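Local coordinates for F5/8 type C domain protein (PDB 4ZRX) that probably hydrolyses alpha-L-fucosyl linkages in sugar chains and carries a C-terminal F5/8 type C domain that may help bind carbohydrate, at residues Thr405-Thr410 and Arg440-Glu445; Glu375-Leu380 and Ala436-Val441; Gln519-Met524 and Phe560-Ala565. One frame throughout, in Å; residues are numbered along the deposited sequence.

Interaction 1: Thr405-Thr410 and Arg440-Glu445; sequences TVEALT and RVRIDE
Glu407 lies beside Arg440 on the neighbouring antiparallel strand and draws two arginines onto one carboxylate. Arg440 comes side-on, NE and NH2 each 2.9 Å from Glu407 OE1, which sits in the guanidinium plane. Arg442 comes end-on: its NH2 reaches Glu407 OE1 at 3.0 Å and its NH1 reaches Glu407 OE2 at 3.1 Å, the latter from above the carboxylate, the two flat groups being 62° apart. OE1 thus takes three N-H bonds, which together should fix the carboxylate's rotation and probably keep it ionised. Arg440 gets there with CG anti to its backbone N (chi1 180°) and a bend at chi3 that brings NE over to the glutamate. Glu375 also binds Arg442, and Trp414 makes a cation-pi contact with Arg440. Further along the same face, Thr405 OG1 donates to the syn lone pair of Asp444 OD2 at 2.7 Å, and a water links Thr405 OG1, Arg442 NH1 and Asp444 OD1. The backbones join in hydrogen-bonded pairs, Thr405 with Arg442 and Glu407 with Arg440 (Arg440 N to Glu407 O, 2.7 Å). Between them Val406 and Val441 form a non-hydrogen-bonded pair on the buried face. Asp444 and Glu445 both face Ala403 in a classic beta bulge, within an antiparallel sheet of the beta-sandwich that follows the barrel, as in other alpha-L-fucosidases.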
loop_
_atom_site.group_PDB
_atom_site.type_symbol
_atom_site.label_atom_id
_atom_site.label_comp_id
_atom_site.label_asym_id
_atom_site.label_seq_id
_atom_site.Cartn_x
_atom_site.Cartn_y
_atom_site.Cartn_z
ATOM N N THR A 405 -22.176 11.652 -7.431
ATOM C CA THR A 405 -22.185 11.147 -8.775
ATOM C C THR A 405 -21.446 12.111 -9.688
ATOM O O THR A 405 -21.540 13.311 -9.490
ATOM C CB THR A 405 -23.656 11.016 -9.261
ATOM O OG1 THR A 405 -24.331 10.139 -8.342
ATOM C CG2 THR A 405 -23.712 10.396 -10.683
ATOM N N VAL A 406 -20.732 11.578 -10.687
ATOM C CA VAL A 406 -20.040 12.346 -11.688
ATOM C C VAL A 406 -20.488 11.899 -13.082
ATOM O O VAL A 406 -20.592 10.721 -13.372
ATOM C CB VAL A 406 -18.517 12.183 -11.630
ATOM C CG1 VAL A 406 -17.872 13.098 -12.519
ATOM C CG2 VAL A 406 -18.015 12.396 -10.176
ATOM N N GLU A 407 -20.822 12.921 -13.906
ATOM C CA GLU A 407 -21.253 12.736 -15.272
ATOM C C GLU A 407 -20.398 13.575 -16.202
ATOM O O GLU A 407 -19.843 14.575 -15.800
ATOM C CB GLU A 407 -22.727 13.131 -15.407
ATOM C CG GLU A 407 -23.605 12.259 -14.560
ATOM C CD GLU A 407 -24.971 12.852 -14.309
ATOM O OE1 GLU A 407 -25.206 14.077 -14.512
ATOM O OE2 GLU A 407 -25.826 12.082 -13.884
ATOM N N ALA A 408 -20.226 13.069 -17.426
ATOM C CA ALA A 408 -19.454 13.730 -18.478
ATOM C C ALA A 408 -20.344 13.963 -19.664
ATOM O O ALA A 408 -21.148 13.079 -20.064
ATOM C CB ALA A 408 -18.275 12.898 -18.848
ATOM N N LEU A 409 -20.296 15.190 -20.177
ATOM C CA LEU A 409 -21.114 15.542 -21.316
ATOM C C LEU A 409 -20.457 15.142 -22.625
ATOM O O LEU A 409 -19.494 15.836 -23.107
ATOM C CB LEU A 409 -21.398 17.012 -21.299
ATOM C CG LEU A 409 -22.332 17.487 -22.392
ATOM C CD1 LEU A 409 -23.617 16.735 -22.402
ATOM C CD2 LEU A 409 -22.599 18.991 -22.231
ATOM N N THR A 410 -20.996 14.115 -23.256
ATOM C CA THR A 410 -20.527 13.644 -24.596
ATOM C C THR A 410 -21.285 14.380 -25.695
ATOM O O THR A 410 -22.181 15.191 -25.385
ATOM C CB THR A 410 -20.729 12.145 -24.773
ATOM O OG1 THR A 410 -22.150 11.879 -24.982
ATOM C CG2 THR A 410 -20.228 11.396 -23.590
ATOM N N ARG A 440 -20.084 17.124 -14.811
ATOM C CA ARG A 440 -21.064 17.542 -13.812
ATOM C C ARG A 440 -20.879 16.690 -12.579
ATOM O O ARG A 440 -20.752 15.471 -12.713
ATOM C CB ARG A 440 -22.478 17.353 -14.350
ATOM C CG ARG A 440 -23.551 17.757 -13.390
ATOM C CD ARG A 440 -24.833 18.117 -14.091
ATOM N NE ARG A 440 -25.472 16.955 -14.668
ATOM C CZ ARG A 440 -26.511 16.957 -15.495
ATOM N NH1 ARG A 440 -27.085 18.089 -15.874
ATOM N NH2 ARG A 440 -26.982 15.814 -15.929
ATOM N N VAL A 441 -20.894 17.318 -11.393
ATOM C CA VAL A 441 -20.795 16.612 -10.135
ATOM C C VAL A 441 -22.054 16.925 -9.369
ATOM O O VAL A 441 -22.533 18.061 -9.343
ATOM C CB VAL A 441 -19.582 17.100 -9.313
ATOM C CG1 VAL A 441 -19.496 16.360 -7.964
ATOM C CG2 VAL A 441 -18.316 16.931 -10.137
ATOM N N ARG A 442 -22.641 15.874 -8.832
ATOM C CA ARG A 442 -23.828 15.964 -8.013
ATOM C C ARG A 442 -23.540 15.437 -6.617
ATOM O O ARG A 442 -23.094 14.301 -6.485
ATOM C CB ARG A 442 -24.959 15.141 -8.647
ATOM C CG ARG A 442 -26.292 15.360 -7.955
ATOM C CD ARG A 442 -27.431 14.588 -8.667
ATOM N NE ARG A 442 -27.473 15.008 -10.074
ATOM C CZ ARG A 442 -27.058 14.304 -11.141
ATOM N NH1 ARG A 442 -26.627 13.057 -11.076
ATOM N NH2 ARG A 442 -27.072 14.924 -12.314
ATOM N N ILE A 443 -23.752 16.238 -5.604
ATOM C CA ILE A 443 -23.643 15.761 -4.221
ATOM C C ILE A 443 -24.994 15.229 -3.845
ATOM O O ILE A 443 -25.960 15.977 -3.615
ATOM C CB ILE A 443 -23.170 16.839 -3.232
ATOM C CG1 ILE A 443 -21.792 17.434 -3.640
ATOM C CG2 ILE A 443 -23.186 16.239 -1.832
ATOM C CD1 ILE A 443 -20.688 16.429 -3.956
ATOM N N ASP A 444 -25.093 13.920 -3.845
ATOM C CA ASP A 444 -26.355 13.224 -3.524
ATOM C C ASP A 444 -26.700 13.285 -2.053
ATOM O O ASP A 444 -27.892 13.451 -1.672
ATOM C CB ASP A 444 -26.333 11.795 -4.051
ATOM C CG ASP A 444 -26.097 11.739 -5.562
ATOM O OD1 ASP A 444 -26.917 12.295 -6.329
ATOM O OD2 ASP A 444 -25.105 11.090 -5.955
ATOM N N GLU A 445 -25.699 13.154 -1.199
ATOM C CA GLU A 445 -25.918 13.183 0.244
ATOM C C GLU A 445 -24.740 13.852 0.907
ATOM O O GLU A 445 -23.625 13.557 0.553
ATOM C CB GLU A 445 -26.029 11.767 0.815
ATOM C CG GLU A 445 -27.264 10.954 0.397
ATOM C CD GLU A 445 -27.170 9.529 0.940
ATOM O OE1 GLU A 445 -26.676 9.338 2.101
ATOM O OE2 GLU A 445 -27.516 8.591 0.187
HETATM O O HOH W 1 -27.229 11.280 -8.813
#

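Interaction 2: Glu375-Leu380 and Ala436-Val441; sequences EAVYAL and ANKLRV
An edge strand of an antiparallel sheet, Glu375-Leu380, is sewn to its inner neighbour by paired backbone bonds, and Leu380 anchors one end against the corner at Asn437. Ala376 with Val441 and Tyr378 with Leu439 are hydrogen-bonded pairs; Tyr378 N and Leu439 O, for example, are 2.8 Å apart. At the corner the bonding is less regular: Leu380 N reaches Asn437 O at 3.0 Å from well above the carbonyl plane, 51° out of it. The leucine side chain runs past the turn. Its CG stands anti to the carbonyl carbon (chi1 -55°), which carries CD1 to 3.5 Å from Ala436 O and 4.0 Å from Ala436 CB, while CD2 leans toward CB of Leu439.

Tyr378, Leu439 and Val441 share the face turned into the beta-sandwich, where Trp368 and Val455 of the second sheet pack against them and Val361 of a loop touches Tyr378 and Leu439. The Tyr378 ring presents its edge to Leu439 O, and its CE1 comes within 4.2 Å of Val441 CG2.

On the outer face Val377 is an apolar wedge between two long charged chains. Val377 CG1 touches Lys438 CD at 3.7 Å, and Val377 CG2 lies 3.9 Å from Arg440 CD, so that both aliphatic stems are braced while their charged ends extend beyond. Glu375 reaches over the same arginine: its carboxylate lies almost parallel to the guanidinium, 14° apart, with OE2 above one face and 4.0 Å from Arg440 NE. No N-H of Arg440 points at that oxygen, and between these two the attraction is one of charge alone; the same OE2 makes its salt bridge with Arg442 NH2, and Arg440 is paired with Glu407.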
loop_
_atom_site.group_PDB
_atom_site.type_symbol
_atom_site.label_atom_id
_atom_site.label_comp_id
_atom_site.label_asym_id
_atom_site.label_seq_id
_atom_site.Cartn_x
_atom_site.Cartn_y
_atom_site.Cartn_z
ATOM N N GLU A 375 -25.785 20.330 -7.747
ATOM C CA GLU A 375 -24.999 19.978 -8.934
ATOM C C GLU A 375 -24.132 21.167 -9.292
ATOM O O GLU A 375 -24.588 22.328 -9.126
ATOM C CB GLU A 375 -25.888 19.735 -10.151
ATOM C CG GLU A 375 -26.599 18.501 -10.187
ATOM C CD GLU A 375 -27.621 18.432 -11.320
ATOM O OE1 GLU A 375 -27.973 19.451 -11.912
ATOM O OE2 GLU A 375 -28.044 17.316 -11.610
ATOM N N ALA A 376 -22.974 20.900 -9.875
ATOM C CA ALA A 376 -22.084 21.900 -10.407
ATOM C C ALA A 376 -21.540 21.363 -11.706
ATOM O O ALA A 376 -21.223 20.190 -11.815
ATOM C CB ALA A 376 -20.989 22.214 -9.432
ATOM N N VAL A 377 -21.452 22.234 -12.720
ATOM C CA VAL A 377 -20.906 21.886 -14.009
ATOM C C VAL A 377 -19.550 22.567 -14.187
ATOM O O VAL A 377 -19.381 23.763 -13.836
ATOM C CB VAL A 377 -21.938 22.293 -15.136
ATOM C CG1 VAL A 377 -21.359 22.179 -16.522
ATOM C CG2 VAL A 377 -23.239 21.489 -15.050
ATOM N N TYR A 378 -18.608 21.859 -14.785
ATOM C CA TYR A 378 -17.287 22.320 -15.093
ATOM C C TYR A 378 -17.002 22.137 -16.573
ATOM O O TYR A 378 -17.160 21.063 -17.133
ATOM C CB TYR A 378 -16.237 21.559 -14.281
ATOM C CG TYR A 378 -16.422 21.692 -12.782
ATOM C CD1 TYR A 378 -17.285 20.877 -12.085
ATOM C CD2 TYR A 378 -15.684 22.598 -12.059
ATOM C CE1 TYR A 378 -17.460 21.026 -10.757
ATOM C CE2 TYR A 378 -15.855 22.744 -10.709
ATOM C CZ TYR A 378 -16.710 21.977 -10.037
ATOM O OH TYR A 378 -16.907 22.128 -8.660
ATOM N N ALA A 379 -16.549 23.191 -17.232
ATOM C CA ALA A 379 -16.111 23.104 -18.626
ATOM C C ALA A 379 -14.770 22.377 -18.651
ATOM O O ALA A 379 -13.898 22.564 -17.759
ATOM C CB ALA A 379 -15.943 24.537 -19.231
ATOM N N LEU A 380 -14.598 21.581 -19.684
ATOM C CA LEU A 380 -13.322 21.002 -20.046
ATOM C C LEU A 380 -12.628 21.761 -21.144
ATOM O O LEU A 380 -13.295 22.475 -21.937
ATOM C CB LEU A 380 -13.524 19.537 -20.429
ATOM C CG LEU A 380 -14.236 18.709 -19.347
ATOM C CD1 LEU A 380 -14.479 17.271 -19.838
ATOM C CD2 LEU A 380 -13.457 18.702 -18.054
ATOM N N ALA A 436 -15.421 14.212 -23.873
ATOM C CA ALA A 436 -16.418 15.078 -23.244
ATOM C C ALA A 436 -16.017 16.535 -23.241
ATOM O O ALA A 436 -14.805 16.842 -23.286
ATOM C CB ALA A 436 -16.655 14.640 -21.835
ATOM N N ASN A 437 -17.001 17.422 -23.084
ATOM C CA ASN A 437 -16.721 18.887 -23.068
ATOM C C ASN A 437 -17.136 19.567 -21.763
ATOM O O ASN A 437 -16.770 20.729 -21.535
ATOM C CB ASN A 437 -17.291 19.555 -24.301
ATOM C CG ASN A 437 -18.829 19.581 -24.309
ATOM O OD1 ASN A 437 -19.437 20.220 -23.485
ATOM N ND2 ASN A 437 -19.437 18.852 -25.210
ATOM N N LYS A 438 -17.835 18.847 -20.896
ATOM C CA LYS A 438 -18.172 19.290 -19.593
ATOM C C LYS A 438 -18.207 18.094 -18.646
ATOM O O LYS A 438 -18.406 16.951 -19.061
ATOM C CB LYS A 438 -19.525 19.983 -19.564
ATOM C CG LYS A 438 -19.580 21.400 -20.289
ATOM C CD LYS A 438 -20.967 21.960 -20.197
ATOM C CE LYS A 438 -21.087 23.487 -20.604
ATOM N NZ LYS A 438 -20.345 23.972 -21.802
ATOM N N LEU A 439 -18.077 18.403 -17.357
ATOM C CA LEU A 439 -18.252 17.451 -16.304
ATOM C C LEU A 439 -19.286 17.987 -15.382
ATOM O O LEU A 439 -19.406 19.218 -15.176
ATOM C CB LEU A 439 -16.904 17.335 -15.595
ATOM C CG LEU A 439 -16.416 16.088 -15.017
ATOM C CD1 LEU A 439 -16.392 14.858 -15.917
ATOM C CD2 LEU A 439 -15.017 16.420 -14.449
ATOM N N ARG A 440 -20.084 17.124 -14.811
ATOM C CA ARG A 440 -21.064 17.542 -13.812
ATOM C C ARG A 440 -20.879 16.690 -12.579
ATOM O O ARG A 440 -20.752 15.471 -12.713
ATOM C CB ARG A 440 -22.478 17.353 -14.350
ATOM C CG ARG A 440 -23.551 17.757 -13.390
ATOM C CD ARG A 440 -24.833 18.117 -14.091
ATOM N NE ARG A 440 -25.472 16.955 -14.668
ATOM C CZ ARG A 440 -26.511 16.957 -15.495
ATOM N NH1 ARG A 440 -27.085 18.089 -15.874
ATOM N NH2 ARG A 440 -26.982 15.814 -15.929
ATOM N N VAL A 441 -20.894 17.318 -11.393
ATOM C CA VAL A 441 -20.795 16.612 -10.135
ATOM C C VAL A 441 -22.054 16.925 -9.369
ATOM O O VAL A 441 -22.533 18.061 -9.343
ATOM C CB VAL A 441 -19.582 17.100 -9.313
ATOM C CG1 VAL A 441 -19.496 16.360 -7.964
ATOM C CG2 VAL A 441 -18.316 16.931 -10.137
#

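Interaction 3: Gln519-Met524 and Phe560-Ala565; sequences QFFVSM and FIKLEA. With EDO (1,2-ethanediol), chain E.
Phe520 and Ile561 meet on the buried face of two antiparallel strands, with Phe520 CZ 3.6 Å from Ile561 CB. The phenylalanine swings its ring toward the partner strand because CG is anti to the backbone N (chi1 -174°). Leu563 CD1 then lies in the ring plane at its edge, 4.0 Å from Phe520 CD1, while Val522 CG1 leans on Ile561 CG2 at 4.2 Å. Phe501 of the opposing sheet stacks on the same ring, and Val556 and Ala558 cover Val522. With an alanine at Phe520, Ile561, Leu563 and Phe501 would probably lose their common apolar partner, opening a gap between the sheets.

The other face is more open to solvent and mixes aromatic with charged groups. Lys562 and Glu564 both come onto the same side of the partly exposed Phe521 ring. The lysine bends at chi3 (68°) and lays CE 3.7 Å from Phe521 CD1, bringing NZ over the ring face in a cation-pi contact, 4.7 Å from the centroid and 14° off the normal. Glu564 crosses obliquely near Phe521 CE1, its CD 3.5 Å from that atom, and its OE2 takes a weak bond from Lys562 NZ, part of a long salt bridge. Trp529 gives the ammonium a second aromatic partner. At the strand end the Phe560 ring turns its edge to the carbonyl oxygens of Ser523 and selenomethionine Met524. Gln519, at the other end, is exposed.

Backbone bonds pair Gln519 with Glu564, Phe521 with Lys562 and Ser523 with Phe560. A 1,2-ethanediol, probably from the crystallisation liquor, bonds Leu563 O through O1 (2.7 Å) and Ala565 N through O2. Both strands belong to one antiparallel sheet of the jelly-roll beta-sandwich of F5/8 type C domains, its Phe520 face packed against the other sheet.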
loop_
_atom_site.group_PDB
_atom_site.type_symbol
_atom_site.label_atom_id
_atom_site.label_comp_id
_atom_site.label_asym_id
_atom_site.label_seq_id
_atom_site.Cartn_x
_atom_site.Cartn_y
_atom_site.Cartn_z
ATOM N N GLN A 519 -4.042 -36.657 -23.502
ATOM C CA GLN A 519 -3.217 -36.970 -24.664
ATOM C C GLN A 519 -2.772 -35.637 -25.233
ATOM O O GLN A 519 -3.584 -34.671 -25.343
ATOM C CB GLN A 519 -4.032 -37.737 -25.693
ATOM C CG GLN A 519 -4.387 -39.142 -25.251
ATOM C CD GLN A 519 -5.197 -39.917 -26.279
ATOM O OE1 GLN A 519 -4.646 -40.602 -27.154
ATOM N NE2 GLN A 519 -6.510 -39.845 -26.161
ATOM N N PHE A 520 -1.491 -35.537 -25.505
ATOM C CA PHE A 520 -0.912 -34.315 -26.001
ATOM C C PHE A 520 -0.516 -34.566 -27.448
ATOM O O PHE A 520 -0.003 -35.660 -27.780
ATOM C CB PHE A 520 0.298 -33.966 -25.186
ATOM C CG PHE A 520 0.889 -32.648 -25.536
ATOM C CD1 PHE A 520 0.317 -31.459 -25.047
ATOM C CD2 PHE A 520 2.028 -32.571 -26.308
ATOM C CE1 PHE A 520 0.875 -30.235 -25.371
ATOM C CE2 PHE A 520 2.597 -31.352 -26.651
ATOM C CZ PHE A 520 2.047 -30.163 -26.137
ATOM N N PHE A 521 -0.809 -33.592 -28.308
ATOM C CA PHE A 521 -0.605 -33.725 -29.748
ATOM C C PHE A 521 0.145 -32.525 -30.290
ATOM O O PHE A 521 0.020 -31.400 -29.764
ATOM C CB PHE A 521 -1.936 -33.817 -30.495
ATOM C CG PHE A 521 -2.833 -34.940 -30.083
ATOM C CD1 PHE A 521 -3.703 -34.806 -29.013
ATOM C CD2 PHE A 521 -2.870 -36.130 -30.813
ATOM C CE1 PHE A 521 -4.571 -35.832 -28.650
ATOM C CE2 PHE A 521 -3.741 -37.174 -30.459
ATOM C CZ PHE A 521 -4.601 -37.020 -29.389
ATOM N N VAL A 522 0.869 -32.740 -31.394
ATOM C CA VAL A 522 1.559 -31.646 -32.060
ATOM C C VAL A 522 1.241 -31.649 -33.568
ATOM O O VAL A 522 0.890 -32.676 -34.106
ATOM C CB VAL A 522 3.073 -31.684 -31.814
ATOM C CG1 VAL A 522 3.358 -31.424 -30.359
ATOM C CG2 VAL A 522 3.711 -33.038 -32.246
ATOM N N SER A 523 1.347 -30.482 -34.195
ATOM C CA SER A 523 1.137 -30.353 -35.641
ATOM C C SER A 523 1.948 -29.196 -36.177
ATOM O O SER A 523 2.206 -28.190 -35.472
ATOM C CB SER A 523 -0.327 -30.088 -35.906
ATOM O OG SER A 523 -0.577 -29.985 -37.291
HETATM N N MSE A 524 2.351 -29.323 -37.429
HETATM C CA MSE A 524 2.994 -28.213 -38.149
HETATM C C MSE A 524 2.004 -27.256 -38.825
HETATM O O MSE A 524 2.303 -26.053 -39.011
HETATM C CB MSE A 524 4.006 -28.762 -39.157
HETATM C CG MSE A 524 5.115 -29.604 -38.501
HETATM SE SE MSE A 524 6.251 -28.554 -37.270
HETATM C CE MSE A 524 7.019 -27.323 -38.579
ATOM N N PHE A 560 1.781 -26.028 -33.737
ATOM C CA PHE A 560 0.523 -26.068 -33.001
ATOM C C PHE A 560 0.625 -27.167 -31.960
ATOM O O PHE A 560 1.299 -28.158 -32.183
ATOM C CB PHE A 560 -0.678 -26.370 -33.919
ATOM C CG PHE A 560 -0.904 -25.337 -35.020
ATOM C CD1 PHE A 560 -0.154 -25.383 -36.203
ATOM C CD2 PHE A 560 -1.911 -24.374 -34.906
ATOM C CE1 PHE A 560 -0.366 -24.435 -37.245
ATOM C CE2 PHE A 560 -2.142 -23.435 -35.951
ATOM C CZ PHE A 560 -1.362 -23.471 -37.116
ATOM N N ILE A 561 -0.037 -26.985 -30.817
ATOM C CA ILE A 561 -0.141 -28.045 -29.819
ATOM C C ILE A 561 -1.586 -28.191 -29.462
ATOM O O ILE A 561 -2.366 -27.263 -29.627
ATOM C CB ILE A 561 0.709 -27.798 -28.549
ATOM C CG1 ILE A 561 0.251 -26.519 -27.802
ATOM C CG2 ILE A 561 2.177 -27.686 -28.940
ATOM C CD1 ILE A 561 1.113 -26.222 -26.548
ATOM N N LYS A 562 -1.933 -29.345 -28.940
ATOM C CA LYS A 562 -3.304 -29.665 -28.555
ATOM C C LYS A 562 -3.290 -30.582 -27.349
ATOM O O LYS A 562 -2.558 -31.576 -27.331
ATOM C CB LYS A 562 -4.068 -30.341 -29.725
ATOM C CG LYS A 562 -5.460 -30.862 -29.365
ATOM C CD LYS A 562 -6.261 -31.342 -30.580
ATOM C CE LYS A 562 -5.657 -32.587 -31.162
ATOM N NZ LYS A 562 -6.480 -33.191 -32.235
ATOM N N LEU A 563 -4.105 -30.273 -26.348
ATOM C CA LEU A 563 -4.268 -31.144 -25.180
ATOM C C LEU A 563 -5.703 -31.620 -25.116
ATOM O O LEU A 563 -6.603 -30.781 -24.989
ATOM C CB LEU A 563 -3.892 -30.414 -23.868
ATOM C CG LEU A 563 -3.889 -31.280 -22.596
ATOM C CD1 LEU A 563 -2.672 -32.226 -22.539
ATOM C CD2 LEU A 563 -3.949 -30.447 -21.307
ATOM N N GLU A 564 -5.912 -32.936 -25.229
ATOM C CA GLU A 564 -7.197 -33.587 -24.981
ATOM C C GLU A 564 -7.144 -34.138 -23.568
ATOM O O GLU A 564 -6.217 -34.842 -23.221
ATOM C CB GLU A 564 -7.481 -34.714 -25.996
ATOM C CG GLU A 564 -7.674 -34.158 -27.428
ATOM C CD GLU A 564 -7.983 -35.207 -28.531
ATOM O OE1 GLU A 564 -8.171 -36.401 -28.186
ATOM O OE2 GLU A 564 -8.038 -34.815 -29.738
ATOM N N ALA A 565 -8.117 -33.805 -22.728
ATOM C CA ALA A 565 -8.071 -34.272 -21.352
ATOM C C ALA A 565 -9.435 -34.495 -20.716
ATOM O O ALA A 565 -10.431 -33.808 -21.059
ATOM C CB ALA A 565 -7.223 -33.306 -20.503
HETATM C C1 EDO E . -9.111 -30.087 -22.520
HETATM O O1 EDO E . -8.444 -29.375 -23.569
HETATM C C2 EDO E . -10.334 -30.839 -23.036
HETATM O O2 EDO E . -9.913 -31.812 -23.994
#

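In the fold
After the barrel, the chain enters the beta-sandwich with strand 368-370 of one sheet, then forms 374-381 at the edge of the other, lays down 401-410 and later returns along 438-446. This last strand fits between 374-381 and 401-410: interaction 2 closes the longer loop, from 375-380 to 436-441, and interaction 1 the shorter, from 405-410 to 440-445. The two loops end on the same strand, sharing Arg440 and Val441, and the salt bridge from Arg442 to Glu375 ties the outer strand to the inner pair. Interaction 3 follows in series, closing a separate loop from 519-524 to 560-565 in the F5/8 type C domain, its nearest atoms about 41 Å from interaction 1.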